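Alanine racemase (Corynebacterium glutamicum, PDB 2DY3) belongs to the fold-type III pyridoxal-phosphate enzymes, holding pyridoxal-5'-phosphate in a TIM-barrel domain that is joined to a mainly beta C-terminal domain. Local coordinates at residues I13-M23 with E229-T237; P192-F202 with L208-A218. One frame throughout, in Å; residues are numbered along the deposited sequence.

Contact 1: I13-M23 with E229-T237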
loop_
_atom_site.group_PDB
_atom_site.type_symbol
_atom_site.label_atom_id
_atom_site.label_comp_id
_atom_site.label_asym_id
_atom_site.label_seq_id
_atom_site.Cartn_x
_atom_site.Cartn_y
_atom_site.Cartn_z
ATOM N N ILE B 13 -12.038 9.035 16.919
ATOM C CA ILE B 13 -11.070 10.078 16.588
ATOM C C ILE B 13 -11.389 11.374 17.339
ATOM O O ILE B 13 -10.494 12.036 17.874
ATOM C CB ILE B 13 -11.043 10.344 15.058
ATOM C CG1 ILE B 13 -10.423 9.135 14.346
ATOM C CG2 ILE B 13 -10.245 11.609 14.746
ATOM C CD1 ILE B 13 -10.326 9.270 12.848
ATOM N N ALA B 14 -12.666 11.739 17.377
ATOM C CA ALA B 14 -13.068 12.947 18.084
ATOM C C ALA B 14 -12.693 12.779 19.556
ATOM O O ALA B 14 -12.127 13.681 20.175
ATOM C CB ALA B 14 -14.562 13.163 17.939
ATOM N N HIS B 15 -13.005 11.609 20.106
ATOM C CA HIS B 15 -12.693 11.304 21.498
ATOM C C HIS B 15 -11.202 11.492 21.745
ATOM O O HIS B 15 -10.795 12.199 22.671
ATOM C CB HIS B 15 -13.077 9.859 21.816
ATOM C CG HIS B 15 -12.534 9.365 23.118
ATOM N ND1 HIS B 15 -13.084 9.711 24.335
ATOM C CD2 HIS B 15 -11.465 8.581 23.398
ATOM C CE1 HIS B 15 -12.378 9.161 25.306
ATOM N NE2 HIS B 15 -11.390 8.471 24.765
ATOM N N ASN B 16 -10.394 10.845 20.910
ATOM C CA ASN B 16 -8.945 10.925 21.010
ATOM C C ASN B 16 -8.498 12.379 20.945
ATOM O O ASN B 16 -7.595 12.794 21.678
ATOM C CB ASN B 16 -8.297 10.133 19.866
ATOM C CG ASN B 16 -8.570 8.644 19.959
ATOM O OD1 ASN B 16 -8.483 7.921 18.963
ATOM N ND2 ASN B 16 -8.887 8.175 21.160
ATOM N N THR B 17 -9.136 13.150 20.067
ATOM C CA THR B 17 -8.798 14.560 19.916
ATOM C C THR B 17 -9.072 15.318 21.212
ATOM O O THR B 17 -8.260 16.137 21.641
ATOM C CB THR B 17 -9.594 15.209 18.769
ATOM O OG1 THR B 17 -9.261 14.561 17.534
ATOM C CG2 THR B 17 -9.256 16.693 18.659
ATOM N N ARG B 18 -10.214 15.038 21.836
ATOM C CA ARG B 18 -10.585 15.686 23.096
ATOM C C ARG B 18 -9.601 15.309 24.208
ATOM O O ARG B 18 -9.185 16.158 24.995
ATOM C CB ARG B 18 -12.004 15.284 23.511
ATOM C CG ARG B 18 -13.104 15.867 22.638
ATOM C CD ARG B 18 -14.477 15.315 23.017
ATOM N NE ARG B 18 -14.813 15.553 24.421
ATOM C CZ ARG B 18 -15.951 15.166 24.996
ATOM N NH1 ARG B 18 -16.873 14.521 24.291
ATOM N NH2 ARG B 18 -16.169 15.423 26.281
ATOM N N VAL B 19 -9.234 14.033 24.268
ATOM C CA VAL B 19 -8.297 13.559 25.282
ATOM C C VAL B 19 -6.915 14.188 25.111
ATOM O O VAL B 19 -6.213 14.451 26.091
ATOM C CB VAL B 19 -8.142 12.024 25.228
ATOM C CG1 VAL B 19 -6.975 11.588 26.099
ATOM C CG2 VAL B 19 -9.419 11.357 25.695
ATOM N N LEU B 20 -6.518 14.421 23.865
ATOM C CA LEU B 20 -5.218 15.023 23.611
ATOM C C LEU B 20 -5.273 16.521 23.898
ATOM O O LEU B 20 -4.304 17.105 24.388
ATOM C CB LEU B 20 -4.784 14.777 22.163
ATOM C CG LEU B 20 -4.529 13.318 21.775
ATOM C CD1 LEU B 20 -4.083 13.244 20.332
ATOM C CD2 LEU B 20 -3.465 12.717 22.682
ATOM N N LYS B 21 -6.411 17.139 23.599
ATOM C CA LYS B 21 -6.574 18.564 23.837
ATOM C C LYS B 21 -6.492 18.826 25.341
ATOM O O LYS B 21 -5.800 19.742 25.786
ATOM C CB LYS B 21 -7.919 19.050 23.281
ATOM C CG LYS B 21 -8.028 20.565 23.166
ATOM C CD LYS B 21 -6.932 21.119 22.260
ATOM C CE LYS B 21 -6.913 22.641 22.245
ATOM N NZ LYS B 21 -8.148 23.211 21.657
ATOM N N GLN B 22 -7.186 18.013 26.130
ATOM C CA GLN B 22 -7.145 18.192 27.575
ATOM C C GLN B 22 -5.709 18.041 28.083
ATOM O O GLN B 22 -5.250 18.834 28.902
ATOM C CB GLN B 22 -8.055 17.176 28.273
ATOM C CG GLN B 22 -8.163 17.401 29.779
ATOM C CD GLN B 22 -8.773 18.757 30.126
ATOM O OE1 GLN B 22 -8.755 19.185 31.285
ATOM N NE2 GLN B 22 -9.326 19.433 29.122
ATOM N N MET B 23 -5.003 17.033 27.581
ATOM C CA MET B 23 -3.618 16.778 27.982
ATOM C C MET B 23 -2.626 17.868 27.569
ATOM O O MET B 23 -1.581 18.034 28.200
ATOM C CB MET B 23 -3.135 15.447 27.401
ATOM C CG MET B 23 -3.787 14.215 27.997
ATOM S SD MET B 23 -3.140 12.711 27.244
ATOM C CE MET B 23 -1.518 12.624 28.001
ATOM N N GLU B 229 -1.347 3.731 29.817
ATOM C CA GLU B 229 -2.774 3.934 29.609
ATOM C C GLU B 229 -3.051 5.421 29.436
ATOM O O GLU B 229 -2.444 6.245 30.120
ATOM C CB GLU B 229 -3.543 3.432 30.835
ATOM C CG GLU B 229 -2.981 3.990 32.152
ATOM C CD GLU B 229 -3.871 3.733 33.357
ATOM O OE1 GLU B 229 -5.006 4.255 33.385
ATOM O OE2 GLU B 229 -3.432 3.012 34.280
ATOM N N HIS B 230 -3.961 5.769 28.531
ATOM C CA HIS B 230 -4.310 7.172 28.323
ATOM C C HIS B 230 -5.773 7.352 27.941
ATOM O O HIS B 230 -6.219 8.464 27.665
ATOM C CB HIS B 230 -3.400 7.808 27.263
ATOM C CG HIS B 230 -1.952 7.827 27.645
ATOM N ND1 HIS B 230 -1.034 6.936 27.133
ATOM C CD2 HIS B 230 -1.270 8.610 28.515
ATOM C CE1 HIS B 230 0.151 7.169 27.669
ATOM N NE2 HIS B 230 0.035 8.179 28.512
ATOM N N GLY B 231 -6.520 6.253 27.934
ATOM C CA GLY B 231 -7.932 6.319 27.600
ATOM C C GLY B 231 -8.205 6.567 26.131
ATOM O O GLY B 231 -9.218 7.175 25.772
ATOM N N LEU B 232 -7.309 6.093 25.274
ATOM C CA LEU B 232 -7.468 6.275 23.838
ATOM C C LEU B 232 -8.367 5.202 23.244
ATOM O O LEU B 232 -8.467 4.097 23.784
ATOM C CB LEU B 232 -6.100 6.249 23.150
ATOM C CG LEU B 232 -5.163 7.373 23.599
ATOM C CD1 LEU B 232 -3.897 7.375 22.759
ATOM C CD2 LEU B 232 -5.889 8.710 23.459
ATOM N N LYS B 233 -9.026 5.539 22.137
ATOM C CA LYS B 233 -9.920 4.616 21.450
ATOM C C LYS B 233 -9.461 4.314 20.021
ATOM O O LYS B 233 -9.534 5.173 19.142
ATOM C CB LYS B 233 -11.335 5.193 21.411
ATOM C CG LYS B 233 -12.207 4.799 22.587
ATOM C CD LYS B 233 -11.501 5.026 23.905
ATOM C CE LYS B 233 -12.327 4.502 25.067
ATOM N NZ LYS B 233 -11.553 4.539 26.341
ATOM N N PRO B 234 -8.975 3.087 19.773
ATOM C CA PRO B 234 -8.516 2.704 18.434
ATOM C C PRO B 234 -9.606 3.033 17.427
ATOM O O PRO B 234 -10.781 2.826 17.698
ATOM C CB PRO B 234 -8.272 1.205 18.577
ATOM C CG PRO B 234 -7.781 1.102 19.987
ATOM C CD PRO B 234 -8.761 1.991 20.733
ATOM N N ALA B 235 -9.220 3.543 16.264
ATOM C CA ALA B 235 -10.209 3.928 15.268
ATOM C C ALA B 235 -10.283 3.042 14.023
ATOM O O ALA B 235 -11.256 3.110 13.271
ATOM C CB ALA B 235 -9.966 5.369 14.856
ATOM N N MET B 236 -9.272 2.212 13.799
ATOM C CA MET B 236 -9.277 1.374 12.607
ATOM C C MET B 236 -9.470 -0.109 12.868
ATOM O O MET B 236 -8.919 -0.675 13.818
ATOM C CB MET B 236 -7.970 1.557 11.815
ATOM C CG MET B 236 -7.885 0.690 10.553
ATOM S SD MET B 236 -6.301 0.836 9.663
ATOM C CE MET B 236 -6.501 2.450 8.871
ATOM N N THR B 237 -10.275 -0.723 12.013
ATOM C CA THR B 237 -10.524 -2.155 12.065
ATOM C C THR B 237 -10.400 -2.631 10.618
ATOM O O THR B 237 -11.026 -2.058 9.723
ATOM C CB THR B 237 -11.937 -2.482 12.577
ATOM O OG1 THR B 237 -12.071 -2.055 13.941
ATOM C CG2 THR B 237 -12.193 -3.986 12.493
#
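With its CG turned away from the backbone N (chi1 168°), H15 swings its imidazole off helix 10-24 toward the turn at G231, while a bend at chi2 (49°) folds the K233 chain back beside the same ring. NE2 of H15 donates to the carbonyl O of G231 at 2.7 Å, with an N-H...O angle of 164°. The acceptor lies almost in the plane of the ring, so the histidine meets the turn with its edge. V19, one helical turn further on, lays CG2 3.5 Å above the plane of the H15 ring, near its rim; this contact and the bond to G231 O together set the rotation of the ring. The aliphatic part of K233 crosses the ring at a slant, its CD 3.6 Å from NE2 of H15. Lysine suits this place because its methylenes can pack on the histidine while its amino end carries on toward the surface. G231 has a positive phi, which favours glycine and lets the chain turn beside the helix.

Further along, V19 sends CG1 toward the loop, 4.1 Å from CD2 of L232, a fit of two branched apolar side chains. The amide of N16 lies beside the backbone of K233. M23 brings its flexible methyl, CE, 4.1 Å from CD2 of H230, whose ND1 is held by E223. At the other end I13 and A235 meet through CG1 and CB, 3.8 Å apart; the small alanine lets the chain pass close to the helix.

The loop thus runs along one side of helix 10-24 into strand 236-247, which pairs antiparallel with strand 4-8. I13 also packs on V45 and I49 of helix 42-50, and L20 and M23 on F202 of helix 199-202.

Contact 2: P192-F202 with L208-A218. With PLP (pyridoxal-5'-phosphate), chain F.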
loop_
_atom_site.group_PDB
_atom_site.type_symbol
_atom_site.label_atom_id
_atom_site.label_comp_id
_atom_site.label_asym_id
_atom_site.label_seq_id
_atom_site.Cartn_x
_atom_site.Cartn_y
_atom_site.Cartn_z
ATOM N N PRO B 192 8.351 32.449 18.238
ATOM C CA PRO B 192 7.197 32.432 19.145
ATOM C C PRO B 192 6.614 31.062 19.474
ATOM O O PRO B 192 6.244 30.793 20.620
ATOM C CB PRO B 192 6.167 33.295 18.416
ATOM C CG PRO B 192 6.990 34.168 17.548
ATOM C CD PRO B 192 8.057 33.260 17.048
ATOM N N VAL B 193 6.517 30.199 18.466
ATOM C CA VAL B 193 5.927 28.885 18.669
ATOM C C VAL B 193 6.860 27.754 18.263
ATOM O O VAL B 193 7.149 27.557 17.081
ATOM C CB VAL B 193 4.600 28.778 17.885
ATOM C CG1 VAL B 193 3.931 27.443 18.151
ATOM C CG2 VAL B 193 3.684 29.930 18.287
ATOM N N ASN B 194 7.325 27.007 19.258
ATOM C CA ASN B 194 8.242 25.909 19.012
ATOM C C ASN B 194 7.629 24.594 19.470
ATOM O O ASN B 194 6.739 24.576 20.321
ATOM C CB ASN B 194 9.564 26.164 19.741
ATOM C CG ASN B 194 10.159 27.529 19.418
ATOM O OD1 ASN B 194 10.426 27.842 18.258
ATOM N ND2 ASN B 194 10.369 28.349 20.451
ATOM N N HIS B 195 8.108 23.496 18.895
ATOM C CA HIS B 195 7.606 22.172 19.235
ATOM C C HIS B 195 8.602 21.051 18.966
ATOM O O HIS B 195 9.426 21.140 18.065
ATOM C CB HIS B 195 6.296 21.905 18.491
ATOM C CG HIS B 195 6.297 22.350 17.061
ATOM N ND1 HIS B 195 6.456 21.475 16.008
ATOM C CD2 HIS B 195 6.103 23.572 16.506
ATOM C CE1 HIS B 195 6.353 22.134 14.867
ATOM N NE2 HIS B 195 6.138 23.409 15.142
ATOM N N VAL B 196 8.520 19.999 19.775
ATOM C CA VAL B 196 9.400 18.845 19.642
ATOM C C VAL B 196 8.665 17.537 19.931
ATOM O O VAL B 196 9.076 16.478 19.478
ATOM C CB VAL B 196 10.594 18.934 20.625
ATOM C CG1 VAL B 196 11.396 20.207 20.374
ATOM C CG2 VAL B 196 10.086 18.899 22.067
ATOM N N CYS B 197 7.565 17.623 20.669
ATOM C CA CYS B 197 6.803 16.443 21.075
ATOM C C CYS B 197 5.925 15.678 20.085
ATOM O O CYS B 197 4.944 16.203 19.560
ATOM C CB CYS B 197 5.951 16.788 22.305
ATOM S SG CYS B 197 6.890 16.888 23.852
ATOM N N ASN B 198 6.292 14.422 19.848
ATOM C CA ASN B 198 5.513 13.532 18.992
ATOM C C ASN B 198 4.706 12.735 20.028
ATOM O O ASN B 198 4.834 13.004 21.219
ATOM C CB ASN B 198 6.441 12.623 18.177
ATOM C CG ASN B 198 7.358 11.789 19.050
ATOM O OD1 ASN B 198 7.511 12.048 20.245
ATOM N ND2 ASN B 198 7.984 10.785 18.451
ATOM N N SER B 199 3.894 11.770 19.609
ATOM C CA SER B 199 3.084 11.012 20.568
ATOM C C SER B 199 3.807 10.431 21.788
ATOM O O SER B 199 3.386 10.648 22.924
ATOM C CB SER B 199 2.321 9.887 19.856
ATOM O OG SER B 199 1.275 10.410 19.058
ATOM N N PRO B 200 4.896 9.678 21.575
ATOM C CA PRO B 200 5.612 9.102 22.718
ATOM C C PRO B 200 6.098 10.135 23.733
ATOM O O PRO B 200 5.863 9.986 24.930
ATOM C CB PRO B 200 6.752 8.325 22.059
ATOM C CG PRO B 200 6.960 9.041 20.773
ATOM C CD PRO B 200 5.558 9.324 20.312
ATOM N N ALA B 201 6.762 11.183 23.256
ATOM C CA ALA B 201 7.261 12.231 24.138
ATOM C C ALA B 201 6.113 12.981 24.816
ATOM O O ALA B 201 6.152 13.230 26.021
ATOM C CB ALA B 201 8.131 13.208 23.348
ATOM N N PHE B 202 5.092 13.332 24.038
ATOM C CA PHE B 202 3.931 14.053 24.552
ATOM C C PHE B 202 3.231 13.311 25.684
ATOM O O PHE B 202 2.847 13.910 26.685
ATOM C CB PHE B 202 2.927 14.305 23.422
ATOM C CG PHE B 202 1.643 14.953 23.874
ATOM C CD1 PHE B 202 1.657 16.177 24.525
ATOM C CD2 PHE B 202 0.421 14.350 23.617
ATOM C CE1 PHE B 202 0.471 16.790 24.913
ATOM C CE2 PHE B 202 -0.767 14.954 23.999
ATOM C CZ PHE B 202 -0.741 16.177 24.648
ATOM N N LEU B 208 8.233 19.033 28.136
ATOM C CA LEU B 208 8.668 19.375 26.785
ATOM C C LEU B 208 7.549 19.888 25.887
ATOM O O LEU B 208 7.715 19.968 24.672
ATOM C CB LEU B 208 9.333 18.159 26.127
ATOM C CG LEU B 208 10.523 17.553 26.875
ATOM C CD1 LEU B 208 11.026 16.317 26.139
ATOM C CD2 LEU B 208 11.622 18.593 27.000
ATOM N N HIS B 209 6.413 20.240 26.474
ATOM C CA HIS B 209 5.292 20.736 25.676
ATOM C C HIS B 209 5.597 22.022 24.910
ATOM O O HIS B 209 5.091 22.225 23.806
ATOM C CB HIS B 209 4.066 20.962 26.557
ATOM C CG HIS B 209 3.413 19.697 27.018
ATOM N ND1 HIS B 209 3.863 18.450 26.641
ATOM C CD2 HIS B 209 2.335 19.487 27.812
ATOM C CE1 HIS B 209 3.088 17.525 27.181
ATOM N NE2 HIS B 209 2.155 18.128 27.895
ATOM N N MET B 210 6.416 22.890 25.495
ATOM C CA MET B 210 6.757 24.150 24.848
ATOM C C MET B 210 5.465 24.861 24.466
ATOM O O MET B 210 4.490 24.792 25.205
ATOM C CB MET B 210 7.619 23.885 23.613
ATOM C CG MET B 210 8.865 23.093 23.937
ATOM S SD MET B 210 10.031 23.018 22.587
ATOM C CE MET B 210 10.861 24.592 22.794
ATOM N N GLU B 211 5.436 25.533 23.321
ATOM C CA GLU B 211 4.218 26.239 22.918
ATOM C C GLU B 211 3.269 25.359 22.115
ATOM O O GLU B 211 2.085 25.674 21.963
ATOM C CB GLU B 211 4.549 27.478 22.080
ATOM C CG GLU B 211 5.327 28.581 22.793
ATOM C CD GLU B 211 6.811 28.281 22.892
ATOM O OE1 GLU B 211 7.307 27.447 22.102
ATOM O OE2 GLU B 211 7.484 28.893 23.749
ATOM N N MET B 212 3.787 24.253 21.595
ATOM C CA MET B 212 2.966 23.369 20.785
ATOM C C MET B 212 3.502 21.944 20.793
ATOM O O MET B 212 4.707 21.727 20.900
ATOM C CB MET B 212 2.914 23.907 19.347
ATOM C CG MET B 212 1.959 23.184 18.387
ATOM S SD MET B 212 1.916 23.977 16.741
ATOM C CE MET B 212 0.435 24.932 16.858
ATOM N N VAL B 213 2.587 20.983 20.698
ATOM C CA VAL B 213 2.935 19.570 20.655
ATOM C C VAL B 213 2.345 19.043 19.346
ATOM O O VAL B 213 1.321 19.544 18.883
ATOM C CB VAL B 213 2.331 18.801 21.859
ATOM C CG1 VAL B 213 2.840 19.404 23.164
ATOM C CG2 VAL B 213 0.809 18.855 21.813
ATOM N N ARG B 214 2.987 18.051 18.737
ATOM C CA ARG B 214 2.484 17.519 17.478
ATOM C C ARG B 214 2.389 16.012 17.426
ATOM O O ARG B 214 3.204 15.344 16.790
ATOM C CB ARG B 214 3.332 18.013 16.299
ATOM C CG ARG B 214 4.812 17.756 16.418
ATOM C CD ARG B 214 5.505 17.957 15.072
ATOM N NE ARG B 214 6.964 17.894 15.173
ATOM C CZ ARG B 214 7.643 16.941 15.809
ATOM N NH1 ARG B 214 7.010 15.951 16.426
ATOM N NH2 ARG B 214 8.965 16.958 15.804
ATOM N N PRO B 215 1.378 15.451 18.095
ATOM C CA PRO B 215 1.218 14.002 18.087
ATOM C C PRO B 215 0.427 13.545 16.868
ATOM O O PRO B 215 -0.423 14.275 16.348
ATOM C CB PRO B 215 0.479 13.734 19.393
ATOM C CG PRO B 215 -0.404 14.934 19.523
ATOM C CD PRO B 215 0.480 16.085 19.080
ATOM N N GLY B 216 0.733 12.341 16.405
ATOM C CA GLY B 216 0.013 11.792 15.276
ATOM C C GLY B 216 -0.698 10.532 15.734
ATOM O O GLY B 216 -1.921 10.504 15.898
ATOM N N LEU B 217 0.105 9.496 15.957
ATOM C CA LEU B 217 -0.351 8.177 16.383
ATOM C C LEU B 217 -1.507 8.173 17.394
ATOM O O LEU B 217 -2.486 7.454 17.211
ATOM C CB LEU B 217 0.854 7.412 16.943
ATOM C CG LEU B 217 0.852 5.888 17.082
ATOM C CD1 LEU B 217 0.006 5.527 18.239
ATOM C CD2 LEU B 217 0.367 5.204 15.810
ATOM N N ALA B 218 -1.397 8.973 18.453
ATOM C CA ALA B 218 -2.435 9.021 19.480
ATOM C C ALA B 218 -3.837 9.412 18.992
ATOM O O ALA B 218 -4.837 8.975 19.568
ATOM C CB ALA B 218 -2.002 9.954 20.620
HETATM N N1 PLP F . 6.424 15.141 13.709
HETATM C C2 PLP F . 7.085 14.779 12.532
HETATM C C2A PLP F . 8.157 15.697 11.967
HETATM C C3 PLP F . 6.741 13.559 11.902
HETATM O O3 PLP F . 7.386 13.179 10.743
HETATM C C4 PLP F . 5.726 12.730 12.472
HETATM C C4A PLP F . 5.332 11.366 11.848
HETATM C C5 PLP F . 5.088 13.144 13.694
HETATM C C6 PLP F . 5.447 14.344 14.285
HETATM C C5A PLP F . 4.035 12.324 14.376
HETATM O O4P PLP F . 4.623 11.351 15.229
HETATM P P PLP F . 3.825 10.270 16.138
HETATM O O1P PLP F . 2.915 9.518 15.281
HETATM O O2P PLP F . 4.922 9.459 16.666
HETATM O O3P PLP F . 3.122 11.112 17.131
HETATM O O HOH W 1 10.281 28.996 23.253
HETATM O O HOH W 2 6.646 20.194 22.176
HETATM O O HOH W 3 9.578 14.275 18.085
#
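R214 and H195 stand almost perpendicular, guanidinium and ring planes 85° apart, with R214 NE at the edge of the imidazole, 3.7 Å from H195 ND1. One face of the guanidinium is turned to the pyridine end of pyridoxal-5'-phosphate, with R214 NH1 2.9 Å from N1; the opposite face lies against the backbone of V196. Arginine suits this place because its long, extended chain can carry a flat cationic group to the cofactor nitrogen. Its backbone is fixed too, R214 N donating to C197 O at 2.8 Å.

F202 packs between unlike neighbours. V213 CG2 sits over its face, 4.1 Å from the ring centroid, and the plane of the H209 ring is inclined 42° to that of F202, the centroids 5.0 Å apart. At the far end E211 lies alongside N194, its OE1 taking the N194 N-H at 2.9 Å. Water 1 joins E211 OE2 to N194 ND2, whereas N194 OD1 is held by M155 N.

Around the phosphate, S199 has two roles: its OG donates to O3P and accepts from A218 N at 3.1 Å. S199 N and G216 N also donate to O3P, and L217 N to O1P. G216, with no CB, leaves room for O1P beside its backbone. N198 caps helix 199-202, its OD1 accepting from A201 N, and the phosphate rests by that helix's N-terminal end.

Backbone amides cradling a phosphate at the C-terminal ends of barrel strands, as here after strand 212-213, are typical of cofactor sites in TIM barrels; with the arginine at the pyridine nitrogen, they mark the alanine racemase family.

Contact 2 is nested along the chain inside the loop closed by contact 1: helix 10-24 comes first, then 192-202 and 208-218, and finally 229-237, which leads into strand 236-247. Their centres lie 16 Å apart, and the two touch. Helix 10-24 reaches helix 199-202, and A218 O meets both N16 CB and L232 CD1, each at 3.7 Å. Contact 2 belongs to the barrel, where strand 212-213 lies beside strand 28-32 and the cofactor phosphate is bound. Contact 1 lies where the chain leaves that barrel for the mixed sheet of the second domain, which strand 4-8 also joins, so one helix borders both the cofactor-binding segments and the passage between domains.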